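Fiber (PDB 6FJN) forms the trimeric knob of the adenovirus 26 fiber, the capsid spike head that probably attaches the virion to its primary receptor on the host cell. Local coordinates at residues 37-42 against 156-161; 107-112 against 116-121; 120-125 against 144-149; 128-133 against 164-169. One frame throughout, in Å; residues are numbered along the deposited sequence. Where two conformers were deposited one is given.

Contact 1 of 4, residues 37-42 against 156-161; sequences GNVSLL and ITFTFT
Val39 and Phe158 face each other across the hydrophobic core of the knob's beta sandwich, with Leu41 and Phe160 forming a second pair two residues further along each strand. The first pair is a CH-pi contact. The valine and the phenylalanine come from opposite directions, and Val39 CG2 lies 4.0 Å from the centroid of the Phe158 ring, 18° off its normal and displaced toward the rim. The valine torsion (chi1 64°) sets CG2 anti to the backbone N and wedges CG1 between N and the carbonyl carbon. Both methyls therefore reach the CD1-CE1 side of the ring, with Val39 CG1 4.0 Å from Phe158 CE1.

The second pair is plain apolar packing. Leu41 swings CG anti to its own N (chi1 178°) and touches with one branch: its CD2 is 3.7 Å from Phe160 CE1 and 3.9 Å from Phe160 CD1, approaching the ring at a slant.

Main chains stay apart, the CA atoms of Val39 and Phe158 being 8.8 Å from each other. Within its own sheet the backbone of 37-42 is hydrogen-bonded to Thr25 and Thr27 on one neighbouring strand and to Phe176 and Phe178 on the other. Leu26 and Phe178 each touch both Val39 and Phe158, while Ile61 reaches Leu41. Asn38, Ser40 and Leu42 turn from this core and pack on the second subunit.

Only carbon meets carbon between the two strands here, so the sheets are joined by close fit and exclusion of water, while the backbone polar groups of 37-42 bond within their own sheet.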
loop_
_atom_site.group_PDB
_atom_site.type_symbol
_atom_site.label_atom_id
_atom_site.label_comp_id
_atom_site.label_asym_id
_atom_site.label_seq_id
_atom_site.Cartn_x
_atom_site.Cartn_y
_atom_site.Cartn_z
ATOM N N GLY A 37 -2.551 4.765 -6.459
ATOM C CA GLY A 37 -3.988 4.845 -6.461
ATOM C C GLY A 37 -4.594 4.772 -5.064
ATOM O O GLY A 37 -4.016 4.162 -4.145
ATOM N N ASN A 38 -5.800 5.332 -4.936
ATOM C CA ASN A 38 -6.508 5.335 -3.653
ATOM C C ASN A 38 -7.988 5.226 -3.994
ATOM O O ASN A 38 -8.491 6.067 -4.791
ATOM C CB ASN A 38 -6.159 6.613 -2.936
ATOM C CG ASN A 38 -6.802 6.754 -1.607
ATOM O OD1 ASN A 38 -7.976 7.140 -1.544
ATOM N ND2 ASN A 38 -6.074 6.635 -0.498
ATOM N N VAL A 39 -8.683 4.269 -3.443
ATOM C CA VAL A 39 -10.079 4.016 -3.838
ATOM C C VAL A 39 -10.943 3.713 -2.629
ATOM O O VAL A 39 -10.512 3.024 -1.661
ATOM C CB VAL A 39 -10.148 2.865 -4.873
ATOM C CG1 VAL A 39 -9.680 1.538 -4.324
ATOM C CG2 VAL A 39 -11.543 2.744 -5.516
ATOM N N SER A 40 -12.222 4.016 -2.779
ATOM C CA SER A 40 -13.244 3.585 -1.865
ATOM C C SER A 40 -14.577 3.749 -2.574
ATOM O O SER A 40 -14.664 4.404 -3.646
ATOM C CB SER A 40 -13.219 4.463 -0.614
ATOM O OG SER A 40 -13.523 5.833 -0.905
ATOM N N LEU A 41 -15.632 3.185 -1.996
ATOM C CA LEU A 41 -16.930 3.114 -2.652
ATOM C C LEU A 41 -18.019 3.190 -1.573
ATOM O O LEU A 41 -17.914 2.507 -0.532
ATOM C CB LEU A 41 -17.034 1.811 -3.449
ATOM C CG LEU A 41 -18.348 1.519 -4.173
ATOM C CD1 LEU A 41 -18.685 2.558 -5.238
ATOM C CD2 LEU A 41 -18.315 0.136 -4.771
ATOM N N LEU A 42 -19.048 3.982 -1.869
ATOM C CA LEU A 42 -20.178 4.246 -0.957
ATOM C C LEU A 42 -21.470 4.117 -1.725
ATOM O O LEU A 42 -21.621 4.796 -2.779
ATOM C CB LEU A 42 -20.031 5.695 -0.445
ATOM C CG LEU A 42 -21.224 6.302 0.231
ATOM C CD1 LEU A 42 -21.424 5.674 1.561
ATOM C CD2 LEU A 42 -21.086 7.809 0.336
ATOM N N ILE A 156 -9.502 -0.737 -15.728
ATOM C CA ILE A 156 -9.259 -0.953 -14.290
ATOM C C ILE A 156 -10.586 -1.308 -13.707
ATOM O O ILE A 156 -11.566 -0.559 -13.878
ATOM C CB ILE A 156 -8.688 0.302 -13.572
ATOM C CG1 ILE A 156 -7.416 0.824 -14.260
ATOM C CG2 ILE A 156 -8.466 0.000 -12.100
ATOM C CD1 ILE A 156 -6.914 2.155 -13.738
ATOM N N THR A 157 -10.676 -2.463 -13.037
ATOM C CA THR A 157 -11.927 -2.823 -12.381
ATOM C C THR A 157 -11.687 -3.029 -10.898
ATOM O O THR A 157 -10.596 -3.455 -10.460
ATOM C CB THR A 157 -12.589 -4.055 -13.015
ATOM O OG1 THR A 157 -11.788 -5.217 -12.777
ATOM C CG2 THR A 157 -12.790 -3.855 -14.512
ATOM N N PHE A 158 -12.710 -2.726 -10.116
ATOM C CA PHE A 158 -12.713 -2.888 -8.663
ATOM C C PHE A 158 -13.865 -3.778 -8.321
ATOM O O PHE A 158 -15.029 -3.376 -8.537
ATOM C CB PHE A 158 -12.884 -1.524 -7.966
ATOM C CG PHE A 158 -11.896 -0.488 -8.388
ATOM C CD1 PHE A 158 -10.660 -0.361 -7.764
ATOM C CD2 PHE A 158 -12.186 0.394 -9.418
ATOM C CE1 PHE A 158 -9.724 0.571 -8.166
ATOM C CE2 PHE A 158 -11.257 1.308 -9.836
ATOM C CZ PHE A 158 -10.029 1.401 -9.216
ATOM N N THR A 159 -13.587 -4.973 -7.797
ATOM C CA THR A 159 -14.640 -5.872 -7.374
ATOM C C THR A 159 -14.586 -5.984 -5.871
ATOM O O THR A 159 -13.499 -6.056 -5.256
ATOM C CB THR A 159 -14.442 -7.255 -8.016
ATOM O OG1 THR A 159 -14.462 -7.128 -9.446
ATOM C CG2 THR A 159 -15.534 -8.246 -7.639
ATOM N N PHE A 160 -15.767 -6.019 -5.260
ATOM C CA PHE A 160 -15.904 -6.179 -3.826
ATOM C C PHE A 160 -16.706 -7.447 -3.596
ATOM O O PHE A 160 -17.819 -7.589 -4.182
ATOM C CB PHE A 160 -16.608 -4.958 -3.237
ATOM C CG PHE A 160 -15.828 -3.684 -3.426
ATOM C CD1 PHE A 160 -15.961 -2.957 -4.601
ATOM C CD2 PHE A 160 -14.875 -3.281 -2.500
ATOM C CE1 PHE A 160 -15.203 -1.849 -4.826
ATOM C CE2 PHE A 160 -14.125 -2.131 -2.714
ATOM C CZ PHE A 160 -14.282 -1.443 -3.879
ATOM N N THR A 161 -16.150 -8.383 -2.823
ATOM C CA THR A 161 -16.755 -9.699 -2.649
ATOM C C THR A 161 -16.742 -10.054 -1.187
ATOM O O THR A 161 -15.695 -9.845 -0.523
ATOM C CB THR A 161 -15.941 -10.774 -3.435
ATOM O OG1 THR A 161 -15.735 -10.362 -4.778
ATOM C CG2 THR A 161 -16.632 -12.109 -3.445
#

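Contact 2 of 4, residues 107-112 against 116-121; sequences AYPKPS and AKNYSR
The Arg121 guanidinium lies with one face over Ala107 CA, which is 3.6 Å from Arg121 NH2. Ala107 CB in turn sits above the centre of the Tyr108 ring, whose CE1 is met obliquely by Arg121 O at 3.5 Å. The Tyr119 ring receives Pro109 CG at its edge, 4.3 Å from Tyr119 CD2. Asn118 points its amide at Pro109, and the accepting oxygen is close to the amide plane: ND2 to Pro109 O is 2.8 Å, with an angle of 138° at the hydrogen.

Arg121 is extended from CG to NE, and NE gives a 2.8 Å bond to Ala107 O, in the carbonyl plane on a lone pair; NH2 adds a weak one. Asn118 OD1 takes the backbone N of Tyr119 at 2.8 Å, which fixes the amide's rotation. Arg121 NH1 goes instead to Asp9 O and Thr25 OG1 of the third subunit.

The two segments run nearly antiparallel in the DG loop, just before strand 123-129. Tyr108 ties them to the sheets, its OH bonded to Leu181 N at the end of strand 176-181 and its ring meeting that of Phe144 on strand 137-144.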
loop_
_atom_site.group_PDB
_atom_site.type_symbol
_atom_site.label_atom_id
_atom_site.label_comp_id
_atom_site.label_asym_id
_atom_site.label_seq_id
_atom_site.Cartn_x
_atom_site.Cartn_y
_atom_site.Cartn_z
ATOM N N ALA A 107 3.027 -5.584 -18.683
ATOM C CA ALA A 107 2.825 -6.123 -17.329
ATOM C C ALA A 107 1.468 -6.789 -17.232
ATOM O O ALA A 107 1.273 -7.836 -16.562
ATOM C CB ALA A 107 2.895 -5.003 -16.314
ATOM N N TYR A 108 0.470 -6.125 -17.845
ATOM C CA TYR A 108 -0.939 -6.520 -17.666
ATOM C C TYR A 108 -1.583 -6.689 -19.025
ATOM O O TYR A 108 -2.310 -5.807 -19.514
ATOM C CB TYR A 108 -1.709 -5.521 -16.791
ATOM C CG TYR A 108 -0.931 -4.981 -15.627
ATOM C CD1 TYR A 108 -0.477 -5.784 -14.620
ATOM C CD2 TYR A 108 -0.651 -3.617 -15.522
ATOM C CE1 TYR A 108 0.211 -5.275 -13.530
ATOM C CE2 TYR A 108 0.037 -3.092 -14.440
ATOM C CZ TYR A 108 0.466 -3.913 -13.445
ATOM O OH TYR A 108 1.170 -3.370 -12.390
ATOM N N PRO A 109 -1.306 -7.803 -19.701
ATOM C CA PRO A 109 -1.830 -7.970 -21.044
ATOM C C PRO A 109 -3.313 -8.290 -21.011
ATOM O O PRO A 109 -3.829 -8.890 -20.094
ATOM C CB PRO A 109 -0.997 -9.126 -21.604
ATOM C CG PRO A 109 -0.579 -9.885 -20.389
ATOM C CD PRO A 109 -0.429 -8.916 -19.292
ATOM N N LYS A 110 -3.977 -7.912 -22.089
ATOM C CA LYS A 110 -5.348 -8.302 -22.283
ATOM C C LYS A 110 -5.443 -9.816 -22.350
ATOM O O LYS A 110 -4.510 -10.502 -22.803
ATOM C CB LYS A 110 -5.897 -7.781 -23.615
ATOM C CG LYS A 110 -5.801 -6.276 -23.776
ATOM C CD LYS A 110 -6.980 -5.530 -23.248
ATOM C CE LYS A 110 -7.771 -4.966 -24.429
ATOM N NZ LYS A 110 -9.136 -4.744 -23.969
ATOM N N PRO A 111 -6.593 -10.353 -21.962
ATOM C CA PRO A 111 -6.753 -11.799 -22.124
ATOM C C PRO A 111 -6.644 -12.247 -23.571
ATOM O O PRO A 111 -7.020 -11.501 -24.499
ATOM C CB PRO A 111 -8.167 -12.052 -21.651
ATOM C CG PRO A 111 -8.528 -10.877 -20.835
ATOM C CD PRO A 111 -7.827 -9.726 -21.468
ATOM N N SER A 112 -6.075 -13.419 -23.749
ATOM C CA SER A 112 -5.936 -13.972 -25.083
ATOM C C SER A 112 -5.865 -15.473 -24.961
ATOM O O SER A 112 -5.124 -15.982 -24.117
ATOM C CB SER A 112 -4.671 -13.408 -25.737
ATOM O OG SER A 112 -4.362 -14.087 -26.933
ATOM N N ALA A 116 -4.188 -19.665 -21.720
ATOM C CA ALA A 116 -5.424 -19.809 -20.928
ATOM C C ALA A 116 -5.399 -19.018 -19.624
ATOM O O ALA A 116 -6.311 -18.236 -19.358
ATOM C CB ALA A 116 -5.693 -21.283 -20.637
ATOM N N LYS A 117 -4.348 -19.220 -18.827
ATOM C CA LYS A 117 -4.197 -18.546 -17.526
ATOM C C LYS A 117 -3.680 -17.112 -17.712
ATOM O O LYS A 117 -2.667 -16.930 -18.382
ATOM C CB LYS A 117 -3.256 -19.370 -16.610
ATOM C CG LYS A 117 -1.753 -19.379 -16.954
ATOM C CD LYS A 117 -0.922 -18.385 -16.134
ATOM C CE LYS A 117 -0.546 -18.919 -14.751
ATOM N NZ LYS A 117 -0.798 -17.908 -13.683
ATOM N N ASN A 118 -4.360 -16.068 -17.226
ATOM C CA ASN A 118 -3.636 -14.823 -17.206
ATOM C C ASN A 118 -2.840 -14.859 -15.916
ATOM O O ASN A 118 -3.006 -15.669 -14.982
ATOM C CB ASN A 118 -4.384 -13.460 -17.480
ATOM C CG ASN A 118 -3.497 -12.438 -18.298
ATOM O OD1 ASN A 118 -2.277 -12.627 -18.414
ATOM N ND2 ASN A 118 -4.116 -11.352 -18.848
ATOM N N TYR A 119 -1.866 -14.048 -16.024
ATOM C CA TYR A 119 -0.948 -13.884 -14.972
ATOM C C TYR A 119 -1.590 -13.293 -13.737
ATOM O O TYR A 119 -2.303 -12.303 -13.845
ATOM C CB TYR A 119 0.099 -12.938 -15.547
ATOM C CG TYR A 119 0.842 -13.601 -16.681
ATOM C CD1 TYR A 119 1.570 -14.730 -16.425
ATOM C CD2 TYR A 119 0.758 -13.184 -18.050
ATOM C CE1 TYR A 119 2.266 -15.416 -17.408
ATOM C CE2 TYR A 119 1.456 -13.875 -19.052
ATOM C CZ TYR A 119 2.203 -14.983 -18.697
ATOM O OH TYR A 119 2.898 -15.699 -19.648
ATOM N N SER A 120 -1.301 -13.854 -12.558
ATOM C CA SER A 120 -1.904 -13.334 -11.331
ATOM C C SER A 120 -1.477 -11.900 -11.024
ATOM O O SER A 120 -2.180 -11.233 -10.302
ATOM C CB SER A 120 -1.605 -14.260 -10.158
ATOM O OG SER A 120 -2.066 -15.568 -10.409
ATOM N N ARG A 121 -0.332 -11.472 -11.572
ATOM C CA ARG A 121 0.115 -10.112 -11.298
ATOM C C ARG A 121 -0.828 -9.050 -11.865
ATOM O O ARG A 121 -0.760 -7.886 -11.458
ATOM C CB ARG A 121 1.524 -9.874 -11.831
ATOM C CG ARG A 121 1.634 -9.797 -13.353
ATOM C CD ARG A 121 3.073 -9.665 -13.799
ATOM N NE ARG A 121 3.122 -9.505 -15.241
ATOM C CZ ARG A 121 4.180 -9.600 -15.993
ATOM N NH1 ARG A 121 5.414 -9.774 -15.512
ATOM N NH2 ARG A 121 4.006 -9.516 -17.309
#

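Contact 3 of 4, residues 120-125 against 144-149; sequences SRTKII and FNQETE
Ile124 meets the Phe144 ring edge-on: its CD1 lies in the ring plane, 3.7 Å from Phe144 CE2 and 3.9 Å from Phe144 CZ, and the two side chains cross obliquely. Phe144 has CG beside its own N (chi1 -59°), which brings the ring's CD2 to 3.5 Å from Thr122 O, an oblique approach. That same oxygen accepts the backbone N of Phe144 at 2.9 Å, so one carbonyl both pairs the main chains and borders the ring.

Thr122 and Gln146 stand at about a right angle to one another. The threonine methyl CG2 is 3.6 Å from Gln146 NE2, while Thr122 OG1 is occupied by Tyr119 O. A bend at chi2 (-52°) folds the glutamine back over its own turn, and NE2 donates to Phe144 O at 2.8 Å in a nearly straight bond of 171°, with the acceptor lying in the amide plane. NE2 also serves Pro109 O, and OE1 takes Asn118 ND2; bonds at both ends of the amide fix its rotation and which end is oxygen.

Residues 120-122 form a short 3-10 turn that leads into strand 123-129, the edge strand of its sheet in this chain. Its pairing with strand 137-144 begins at Thr122 and Phe144, where the HI loop departs, and continues from Ile124 to Ile142. Tyr180 meets the Phe144 ring, and backbone bonds from Lys123 reach the third subunit.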
loop_
_atom_site.group_PDB
_atom_site.type_symbol
_atom_site.label_atom_id
_atom_site.label_comp_id
_atom_site.label_asym_id
_atom_site.label_seq_id
_atom_site.Cartn_x
_atom_site.Cartn_y
_atom_site.Cartn_z
ATOM N N SER A 120 -1.301 -13.854 -12.558
ATOM C CA SER A 120 -1.904 -13.334 -11.331
ATOM C C SER A 120 -1.477 -11.900 -11.024
ATOM O O SER A 120 -2.180 -11.233 -10.302
ATOM C CB SER A 120 -1.605 -14.260 -10.158
ATOM O OG SER A 120 -2.066 -15.568 -10.409
ATOM N N ARG A 121 -0.332 -11.472 -11.572
ATOM C CA ARG A 121 0.115 -10.112 -11.298
ATOM C C ARG A 121 -0.828 -9.050 -11.865
ATOM O O ARG A 121 -0.760 -7.886 -11.458
ATOM C CB ARG A 121 1.524 -9.874 -11.831
ATOM C CG ARG A 121 1.634 -9.797 -13.353
ATOM C CD ARG A 121 3.073 -9.665 -13.799
ATOM N NE ARG A 121 3.122 -9.505 -15.241
ATOM C CZ ARG A 121 4.180 -9.600 -15.993
ATOM N NH1 ARG A 121 5.414 -9.774 -15.512
ATOM N NH2 ARG A 121 4.006 -9.516 -17.309
ATOM N N THR A 122 -1.739 -9.427 -12.753
ATOM C CA THR A 122 -2.781 -8.523 -13.261
ATOM C C THR A 122 -3.813 -8.140 -12.230
ATOM O O THR A 122 -4.639 -7.271 -12.545
ATOM C CB THR A 122 -3.469 -9.113 -14.497
ATOM O OG1 THR A 122 -4.203 -10.275 -14.141
ATOM C CG2 THR A 122 -2.505 -9.399 -15.639
ATOM N N LYS A 123 -3.773 -8.744 -11.050
ATOM C CA LYS A 123 -4.714 -8.431 -9.993
ATOM C C LYS A 123 -3.967 -8.071 -8.717
ATOM O O LYS A 123 -2.857 -8.535 -8.452
ATOM C CB LYS A 123 -5.669 -9.591 -9.732
ATOM C CG LYS A 123 -6.658 -9.765 -10.856
ATOM C CD LYS A 123 -7.573 -10.938 -10.673
ATOM C CE LYS A 123 -8.641 -11.047 -11.740
ATOM N NZ LYS A 123 -9.570 -12.191 -11.498
ATOM N N ILE A 124 -4.666 -7.277 -7.906
ATOM C CA ILE A 124 -4.366 -7.016 -6.501
ATOM C C ILE A 124 -5.548 -7.522 -5.708
ATOM O O ILE A 124 -6.693 -7.174 -6.060
ATOM C CB ILE A 124 -4.167 -5.519 -6.214
ATOM C CG1 ILE A 124 -3.045 -4.952 -7.046
ATOM C CG2 ILE A 124 -3.994 -5.277 -4.735
ATOM C CD1 ILE A 124 -3.177 -3.444 -7.143
ATOM N N ILE A 125 -5.337 -8.343 -4.671
ATOM C CA ILE A 125 -6.435 -8.791 -3.838
ATOM C C ILE A 125 -6.081 -8.477 -2.408
ATOM O O ILE A 125 -4.951 -8.816 -1.937
ATOM C CB ILE A 125 -6.705 -10.288 -4.018
ATOM C CG1 ILE A 125 -7.244 -10.546 -5.440
ATOM C CG2 ILE A 125 -7.721 -10.799 -3.001
ATOM C CD1 ILE A 125 -7.380 -11.991 -5.828
ATOM N N PHE A 144 -6.276 -5.219 -13.799
ATOM C CA PHE A 144 -5.765 -4.325 -14.824
ATOM C C PHE A 144 -5.821 -4.967 -16.192
ATOM O O PHE A 144 -5.260 -6.053 -16.413
ATOM C CB PHE A 144 -4.308 -3.958 -14.497
ATOM C CG PHE A 144 -4.195 -3.279 -13.150
ATOM C CD1 PHE A 144 -4.641 -1.981 -12.964
ATOM C CD2 PHE A 144 -3.694 -3.936 -12.056
ATOM C CE1 PHE A 144 -4.621 -1.372 -11.740
ATOM C CE2 PHE A 144 -3.659 -3.315 -10.797
ATOM C CZ PHE A 144 -4.144 -2.039 -10.670
ATOM N N ASN A 145 -6.481 -4.261 -17.126
ATOM C CA ASN A 145 -6.532 -4.633 -18.545
ATOM C C ASN A 145 -7.159 -5.984 -18.825
ATOM O O ASN A 145 -6.897 -6.591 -19.842
ATOM C CB ASN A 145 -5.165 -4.509 -19.227
ATOM C CG ASN A 145 -4.600 -3.121 -19.188
ATOM O OD1 ASN A 145 -3.321 -2.978 -19.263
ATOM N ND2 ASN A 145 -5.392 -2.112 -19.095
ATOM N N GLN A 146 -8.031 -6.442 -17.923
ATOM C CA GLN A 146 -8.665 -7.746 -18.106
ATOM C C GLN A 146 -10.016 -7.674 -18.787
ATOM O O GLN A 146 -10.577 -8.711 -19.125
ATOM C CB GLN A 146 -8.742 -8.518 -16.783
ATOM C CG GLN A 146 -7.356 -8.735 -16.162
ATOM C CD GLN A 146 -6.402 -9.354 -17.154
ATOM O OE1 GLN A 146 -6.621 -10.494 -17.611
ATOM N NE2 GLN A 146 -5.443 -8.606 -17.615
ATOM N N GLU A 147 -10.548 -6.482 -19.057
ATOM C CA GLU A 147 -11.780 -6.334 -19.784
ATOM C C GLU A 147 -11.522 -6.259 -21.281
ATOM O O GLU A 147 -10.546 -5.709 -21.732
ATOM C CB GLU A 147 -12.515 -5.071 -19.361
ATOM C CG GLU A 147 -12.864 -5.078 -17.861
ATOM C CD GLU A 147 -13.734 -6.251 -17.479
ATOM O OE1 GLU A 147 -14.831 -6.400 -18.072
ATOM O OE2 GLU A 147 -13.408 -6.984 -16.534
ATOM N N THR A 148 -12.470 -6.805 -22.036
ATOM C CA THR A 148 -12.528 -6.592 -23.478
ATOM C C THR A 148 -13.851 -5.857 -23.916
ATOM O O THR A 148 -13.955 -5.507 -25.101
ATOM C CB THR A 148 -12.409 -7.928 -24.211
ATOM O OG1 THR A 148 -13.391 -8.797 -23.671
ATOM C CG2 THR A 148 -11.034 -8.521 -23.976
ATOM N N GLU A 149 -14.772 -5.600 -22.963
ATOM C CA GLU A 149 -16.105 -4.947 -23.185
ATOM C C GLU A 149 -15.880 -3.762 -24.131
ATOM O O GLU A 149 -14.979 -2.914 -23.899
ATOM C CB GLU A 149 -16.756 -4.491 -21.833
ATOM C CG GLU A 149 -18.180 -3.915 -21.936
ATOM C CD GLU A 149 -18.905 -3.551 -20.638
ATOM O OE1 GLU A 149 -18.380 -3.676 -19.519
ATOM O OE2 GLU A 149 -20.072 -3.081 -20.745
#

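Contact 4 of 4, residues 128-133 against 164-169; sequences VYLGAL and KDYSAQ
Two type II beta turns meet here, one from Tyr129 to Ala132 in the GH loop and the other from Tyr166 to Gln169 in the IJ loop, at one end of the knob sandwich. Leu130, at the second position of its turn, bridges them with a single methyl. Its CD2 is 3.6 Å from Gln169 NE2 on one flank and 4.2 Å from Tyr166 CB on another. With CG anti to the backbone N (chi1 -161°) the side chain extends toward 164-169, and CD2 is the branch that touches. Leu130 CB approaches the Tyr166 ring obliquely, 4.2 Å above its plane and displaced toward the rim, with Lys164 O over the opposite face.

Gln169 stretches its chain beyond CG to bring NE2 across the end of the leucine at CD2, while its OE1 is bonded to Gln136 NE2. The Tyr166 hydroxyl is held by Pro137 O and its ring stacks with Trp162.

Each turn is closed by its own backbone bond, from Ala132 N to Tyr129 O and from Gln169 N to Tyr166 O, both 3.2 Å. Positive phi at the third position, as type II turns require, falls on Gly131 (66°) and Ala168. One leucine methyl thus packs on an amide and a tyrosine CB, joining the GH and IJ loop turns at the end of the beta sandwich, where strands 123-129 and 154-161 run out.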
loop_
_atom_site.group_PDB
_atom_site.type_symbol
_atom_site.label_atom_id
_atom_site.label_comp_id
_atom_site.label_asym_id
_atom_site.label_seq_id
_atom_site.Cartn_x
_atom_site.Cartn_y
_atom_site.Cartn_z
ATOM N N VAL A 128 -10.726 -4.744 2.557
ATOM C CA VAL A 128 -11.175 -3.470 3.098
ATOM C C VAL A 128 -12.301 -3.805 4.085
ATOM O O VAL A 128 -12.637 -4.985 4.254
ATOM C CB VAL A 128 -11.608 -2.487 2.005
ATOM C CG1 VAL A 128 -10.427 -2.092 1.156
ATOM C CG2 VAL A 128 -12.742 -3.057 1.137
ATOM N N TYR A 129 -12.886 -2.790 4.717
ATOM C CA TYR A 129 -13.761 -3.084 5.868
ATOM C C TYR A 129 -15.050 -2.281 5.749
ATOM O O TYR A 129 -15.043 -1.036 5.620
ATOM C CB TYR A 129 -13.017 -2.823 7.201
ATOM C CG TYR A 129 -11.960 -3.860 7.353
ATOM C CD1 TYR A 129 -10.713 -3.765 6.740
ATOM C CD2 TYR A 129 -12.226 -5.048 8.044
ATOM C CE1 TYR A 129 -9.797 -4.820 6.742
ATOM C CE2 TYR A 129 -11.282 -6.071 8.090
ATOM C CZ TYR A 129 -10.094 -5.945 7.413
ATOM O OH TYR A 129 -9.123 -6.961 7.417
ATOM N N LEU A 130 -16.167 -3.001 5.780
ATOM C CA LEU A 130 -17.481 -2.396 5.634
ATOM C C LEU A 130 -17.826 -1.575 6.863
ATOM O O LEU A 130 -17.737 -2.062 8.003
ATOM C CB LEU A 130 -18.538 -3.497 5.394
ATOM C CG LEU A 130 -19.826 -2.882 4.775
ATOM C CD1 LEU A 130 -19.952 -3.189 3.327
ATOM C CD2 LEU A 130 -21.045 -2.928 5.561
ATOM N N GLY A 131 -18.265 -0.349 6.630
ATOM C CA GLY A 131 -18.577 0.546 7.730
ATOM C C GLY A 131 -17.390 0.951 8.554
ATOM O O GLY A 131 -17.527 1.476 9.648
ATOM N N ALA A 132 -16.180 0.661 8.076
ATOM C CA ALA A 132 -14.967 0.870 8.854
ATOM C C ALA A 132 -15.060 0.134 10.180
ATOM O O ALA A 132 -14.566 0.637 11.196
ATOM C CB ALA A 132 -14.638 2.346 9.011
ATOM N N LEU A 133 -15.637 -1.079 10.155
ATOM C CA LEU A 133 -15.737 -1.944 11.331
ATOM C C LEU A 133 -14.793 -3.103 11.123
ATOM O O LEU A 133 -14.809 -3.782 10.073
ATOM C CB LEU A 133 -17.176 -2.400 11.552
ATOM C CG LEU A 133 -18.144 -1.251 11.799
ATOM C CD1 LEU A 133 -19.558 -1.768 11.960
ATOM C CD2 LEU A 133 -17.772 -0.425 12.985
ATOM N N LYS A 164 -19.953 -12.615 4.746
ATOM C CA LYS A 164 -20.781 -12.294 5.930
ATOM C C LYS A 164 -22.085 -11.621 5.535
ATOM O O LYS A 164 -22.224 -10.983 4.488
ATOM C CB LYS A 164 -20.006 -11.411 6.924
ATOM C CG LYS A 164 -18.984 -12.149 7.776
ATOM C CD LYS A 164 -18.420 -11.233 8.860
ATOM C CE LYS A 164 -17.109 -11.756 9.426
ATOM N NZ LYS A 164 -16.156 -12.172 8.359
ATOM N N ASP A 165 -23.075 -11.803 6.393
ATOM C CA ASP A 165 -24.328 -11.122 6.243
ATOM C C ASP A 165 -24.183 -9.685 6.720
ATOM O O ASP A 165 -24.035 -9.412 7.940
ATOM C CB ASP A 165 -25.405 -11.793 7.078
ATOM C CG ASP A 165 -26.702 -10.996 7.091
ATOM O OD1 ASP A 165 -27.085 -10.501 5.994
ATOM O OD2 ASP A 165 -27.320 -10.867 8.183
ATOM N N TYR A 166 -24.223 -8.768 5.750
ATOM C CA TYR A 166 -24.250 -7.327 6.073
ATOM C C TYR A 166 -25.616 -6.722 5.800
ATOM O O TYR A 166 -25.740 -5.545 5.550
ATOM C CB TYR A 166 -23.120 -6.588 5.362
ATOM C CG TYR A 166 -21.727 -7.105 5.653
ATOM C CD1 TYR A 166 -21.322 -7.505 6.949
ATOM C CD2 TYR A 166 -20.754 -7.151 4.646
ATOM C CE1 TYR A 166 -20.055 -7.937 7.203
ATOM C CE2 TYR A 166 -19.493 -7.583 4.907
ATOM C CZ TYR A 166 -19.129 -7.994 6.189
ATOM O OH TYR A 166 -17.895 -8.493 6.500
ATOM N N SER A 167 -26.667 -7.531 5.870
ATOM C CA SER A 167 -28.015 -7.004 5.696
ATOM C C SER A 167 -28.330 -5.927 6.731
ATOM O O SER A 167 -27.793 -5.955 7.866
ATOM C CB SER A 167 -29.055 -8.132 5.715
ATOM O OG SER A 167 -28.976 -8.848 6.911
ATOM N N ALA A 168 -29.149 -4.981 6.300
ATOM C CA ALA A 168 -29.559 -3.798 7.045
ATOM C C ALA A 168 -28.432 -2.812 7.240
ATOM O O ALA A 168 -28.596 -1.911 8.090
ATOM C CB ALA A 168 -30.162 -4.135 8.389
ATOM N N GLN A 169 -27.310 -2.967 6.559
ATOM C CA GLN A 169 -26.254 -1.955 6.542
ATOM C C GLN A 169 -26.177 -1.305 5.183
ATOM O O GLN A 169 -26.566 -1.863 4.135
ATOM C CB GLN A 169 -24.912 -2.586 6.946
ATOM C CG GLN A 169 -24.900 -3.080 8.372
ATOM C CD GLN A 169 -23.561 -3.655 8.740
ATOM O OE1 GLN A 169 -23.454 -4.915 8.961
ATOM N NE2 GLN A 169 -22.578 -2.846 8.852
#

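In the fold
Contact 1 is the core of the sandwich, its centre about 4 Å from that of the chain, and the other three reach toward its two ends. Contacts 2 and 3 share Ser120 and Arg121, with centres about 7 Å apart, and are stitched together by Lys110 NZ to Glu147 O; both border the third subunit. Contact 3 joins contact 1 where Ile156 packs on Phe144, and contact 4 does so where Val128 touches Phe160. Strand 123-129 links contacts 3 and 4 over about 25 Å between centres. In a site for L-glutamate, not occupied in this chain, the side chains of Thr182 and Gln183 lie about 8 Å from that of Tyr108 in contact 2 and about 9 and 10 Å from that of Phe144 in contact 3.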